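Local coordinates for protein putative enoyl-CoA hydratase/isomerase (Bordetella parapertussis, PDB 3ISA) that probably acts on acyl-CoA thioesters as a hydratase or isomerase of the crotonase family, though its substrate is not established, at residues R61-F69 with F110-A118. Residues are numbered along the deposited sequence; the frame is centred on the assembly and turned at random. Where two conformers were deposited one is given.
Sequences RNFSAGFDF and FGAGVDLFA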
loop_
_atom_site.group_PDB
_atom_site.type_symbol
_atom_site.label_atom_id
_atom_site.label_comp_id
_atom_site.label_asym_id
_atom_site.label_seq_id
_atom_site.Cartn_x
_atom_site.Cartn_y
_atom_site.Cartn_z
ATOM N N ARG D 61 33.854 22.539 -16.074
ATOM C CA ARG D 61 33.045 23.691 -15.650
ATOM C C ARG D 61 31.753 23.348 -14.895
ATOM O O ARG D 61 31.130 24.225 -14.277
ATOM C CB ARG D 61 32.705 24.553 -16.877
ATOM C CG ARG D 61 33.907 25.224 -17.546
ATOM C CD ARG D 61 33.539 25.852 -18.897
ATOM N NE ARG D 61 34.206 25.207 -20.031
ATOM C CZ ARG D 61 33.605 24.439 -20.937
ATOM N NH1 ARG D 61 32.300 24.200 -20.864
ATOM N NH2 ARG D 61 34.313 23.907 -21.928
ATOM N N ASN D 62 31.323 22.089 -14.966
ATOM C CA ASN D 62 30.065 21.701 -14.295
ATOM C C ASN D 62 30.058 20.280 -13.725
ATOM O O ASN D 62 31.055 19.548 -13.836
ATOM C CB ASN D 62 28.842 21.926 -15.216
ATOM C CG ASN D 62 28.645 20.808 -16.246
ATOM O OD1 ASN D 62 29.566 20.046 -16.548
ATOM N ND2 ASN D 62 27.427 20.714 -16.795
ATOM N N PHE D 63 28.925 19.914 -13.127
ATOM C CA PHE D 63 28.661 18.550 -12.650
ATOM C C PHE D 63 28.180 17.679 -13.833
ATOM O O PHE D 63 28.873 16.731 -14.222
ATOM C CB PHE D 63 27.651 18.602 -11.481
ATOM C CG PHE D 63 27.268 17.255 -10.921
ATOM C CD1 PHE D 63 28.070 16.623 -9.975
ATOM C CD2 PHE D 63 26.088 16.622 -11.335
ATOM C CE1 PHE D 63 27.709 15.370 -9.452
ATOM C CE2 PHE D 63 25.726 15.382 -10.832
ATOM C CZ PHE D 63 26.532 14.750 -9.897
ATOM N N SER D 64 27.017 18.013 -14.401
ATOM C CA SER D 64 26.500 17.372 -15.627
ATOM C C SER D 64 25.341 18.138 -16.277
ATOM O O SER D 64 24.403 18.589 -15.596
ATOM C CB SER D 64 26.037 15.923 -15.348
ATOM O OG SER D 64 25.441 15.352 -16.501
ATOM N N ALA D 65 25.389 18.208 -17.605
ATOM C CA ALA D 65 24.290 18.732 -18.417
ATOM C C ALA D 65 23.227 17.684 -18.758
ATOM O O ALA D 65 22.323 17.962 -19.546
ATOM C CB ALA D 65 24.834 19.379 -19.687
ATOM N N GLY D 66 23.313 16.492 -18.153
ATOM C CA GLY D 66 22.281 15.473 -18.349
ATOM C C GLY D 66 22.414 14.754 -19.677
ATOM O O GLY D 66 23.501 14.655 -20.198
ATOM N N PHE D 67 21.298 14.268 -20.222
ATOM C CA PHE D 67 21.278 13.470 -21.452
ATOM C C PHE D 67 22.079 14.137 -22.590
ATOM O O PHE D 67 21.895 15.323 -22.888
ATOM C CB PHE D 67 19.823 13.267 -21.878
ATOM C CG PHE D 67 19.627 12.241 -22.962
ATOM C CD1 PHE D 67 19.402 10.907 -22.625
ATOM C CD2 PHE D 67 19.602 12.611 -24.311
ATOM C CE1 PHE D 67 19.191 9.945 -23.614
ATOM C CE2 PHE D 67 19.383 11.644 -25.321
ATOM C CZ PHE D 67 19.177 10.315 -24.959
ATOM N N ASP D 68 22.999 13.380 -23.172
ATOM C CA ASP D 68 23.778 13.851 -24.314
ATOM C C ASP D 68 22.931 13.824 -25.587
ATOM O O ASP D 68 22.672 12.753 -26.157
ATOM C CB ASP D 68 25.065 13.026 -24.486
ATOM C CG ASP D 68 26.067 13.709 -25.426
ATOM O OD1 ASP D 68 25.643 14.637 -26.143
ATOM O OD2 ASP D 68 27.262 13.334 -25.442
ATOM N N PHE D 69 22.508 15.006 -26.033
ATOM C CA PHE D 69 21.680 15.132 -27.242
ATOM C C PHE D 69 22.454 15.167 -28.575
ATOM O O PHE D 69 21.826 15.224 -29.641
ATOM C CB PHE D 69 20.756 16.351 -27.154
ATOM C CG PHE D 69 19.670 16.215 -26.131
ATOM C CD1 PHE D 69 18.569 15.411 -26.379
ATOM C CD2 PHE D 69 19.761 16.881 -24.912
ATOM C CE1 PHE D 69 17.545 15.283 -25.428
ATOM C CE2 PHE D 69 18.748 16.762 -23.960
ATOM C CZ PHE D 69 17.641 15.954 -24.227
ATOM N N PHE D 110 21.898 20.357 -15.726
ATOM C CA PHE D 110 20.643 20.170 -16.448
ATOM C C PHE D 110 20.131 18.740 -16.371
ATOM O O PHE D 110 20.926 17.791 -16.408
ATOM C CB PHE D 110 20.807 20.523 -17.933
ATOM C CG PHE D 110 21.161 21.960 -18.185
ATOM C CD1 PHE D 110 20.160 22.921 -18.281
ATOM C CD2 PHE D 110 22.491 22.347 -18.345
ATOM C CE1 PHE D 110 20.472 24.254 -18.514
ATOM C CE2 PHE D 110 22.819 23.684 -18.580
ATOM C CZ PHE D 110 21.798 24.637 -18.667
ATOM N N GLY D 111 18.805 18.608 -16.304
ATOM C CA GLY D 111 18.118 17.329 -16.528
ATOM C C GLY D 111 18.602 16.170 -15.667
ATOM O O GLY D 111 18.705 16.300 -14.452
ATOM N N ALA D 112 18.935 15.049 -16.310
ATOM C CA ALA D 112 19.431 13.864 -15.622
ATOM C C ALA D 112 20.691 14.137 -14.771
ATOM O O ALA D 112 20.942 13.437 -13.793
ATOM C CB ALA D 112 19.669 12.739 -16.622
ATOM N N GLY D 113 21.459 15.158 -15.154
ATOM C CA GLY D 113 22.562 15.672 -14.326
ATOM C C GLY D 113 22.102 16.140 -12.959
ATOM O O GLY D 113 22.685 15.779 -11.926
ATOM N N VAL D 114 21.051 16.952 -12.943
ATOM C CA VAL D 114 20.437 17.383 -11.694
ATOM C C VAL D 114 19.824 16.188 -10.959
ATOM O O VAL D 114 19.913 16.111 -9.745
ATOM C CB VAL D 114 19.388 18.525 -11.934
ATOM C CG1 VAL D 114 18.768 19.024 -10.604
ATOM C CG2 VAL D 114 20.040 19.692 -12.714
ATOM N N ASP D 115 19.237 15.238 -11.689
ATOM C CA ASP D 115 18.646 14.067 -11.024
ATOM C C ASP D 115 19.705 13.166 -10.338
ATOM O O ASP D 115 19.468 12.599 -9.254
ATOM C CB ASP D 115 17.840 13.255 -12.035
ATOM C CG ASP D 115 16.657 14.034 -12.604
ATOM O OD1 ASP D 115 15.896 14.654 -11.819
ATOM O OD2 ASP D 115 16.502 14.037 -13.840
ATOM N N LEU D 116 20.867 13.052 -10.970
ATOM C CA LEU D 116 21.961 12.278 -10.399
ATOM C C LEU D 116 22.413 12.910 -9.086
ATOM O O LEU D 116 22.601 12.215 -8.083
ATOM C CB LEU D 116 23.107 12.153 -11.403
ATOM C CG LEU D 116 24.371 11.438 -10.885
ATOM C CD1 LEU D 116 24.051 10.016 -10.378
ATOM C CD2 LEU D 116 25.402 11.431 -12.015
ATOM N N PHE D 117 22.563 14.233 -9.114
ATOM C CA PHE D 117 22.823 15.038 -7.938
ATOM C C PHE D 117 21.758 14.793 -6.843
ATOM O O PHE D 117 22.109 14.505 -5.688
ATOM C CB PHE D 117 22.858 16.516 -8.374
ATOM C CG PHE D 117 23.271 17.463 -7.292
ATOM C CD1 PHE D 117 24.615 17.598 -6.955
ATOM C CD2 PHE D 117 22.322 18.255 -6.637
ATOM C CE1 PHE D 117 25.015 18.469 -5.942
ATOM C CE2 PHE D 117 22.710 19.144 -5.638
ATOM C CZ PHE D 117 24.071 19.255 -5.295
ATOM N N ALA D 118 20.475 14.860 -7.230
ATOM C CA ALA D 118 19.326 14.641 -6.317
ATOM C C ALA D 118 19.320 13.261 -5.656
ATOM O O ALA D 118 18.916 13.131 -4.497
ATOM C CB ALA D 118 17.989 14.877 -7.058
#
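Ala65 and Phe110 approach to 4.4 Å between their CA atoms and Gly66 and Gly113 to 4.0 Å, where the loop 61-69 runs against the start of helix 112-119. Phe110 N donates to Ser64 O, 3.1 Å apart, with an N-H...O angle of 163°. Gly66 and Gly113 meet backbone to backbone, with Gly66 CA 3.3 Å from Gly113 N. Ser64 forms an ST turn, its OG accepting from Gly66 N at 2.9 Å. The same OG is also hydrogen-bonded to Asn29 O. With OG anti to the backbone N, the serine side chain packs against Gly113 CA.

The crotonase fold places a loop after a core strand beside the N-terminal end of a helix. Gly111 is at the N-cap position of helix 112-119. In relatives, backbone N-H groups from these two places form the oxyanion hole for the thioester carbonyl. The matching groups here are probably Phe67 N and Ala112 N, but no acyl-CoA is bound. Glycerol, probably from the crystallisation liquor, is hydrogen-bonded to Phe69 N, and glycerol also lies near the Phe110 side chain.

Further along the helix, Phe63 packs against Leu116 and Phe117, crossing the Leu116 side chain at about a right angle. Its ring reaches there because CG stands anti to the backbone N (chi1 179°). One ring edge faces Gly113 O, 3.3 Å from CE2, and Leu116 CG, 4.1 Å from CZ. The Phe117 ring turns its edge to the face of Phe63 in a T-shaped pair, with planes at 76°. Ala103 and Ala105 of strand 100-105 also touch Phe117, and Ala105 touches Phe63. At the other end, Ala65 CB touches the Phe110 ring obliquely, 4.0 Å from CD2.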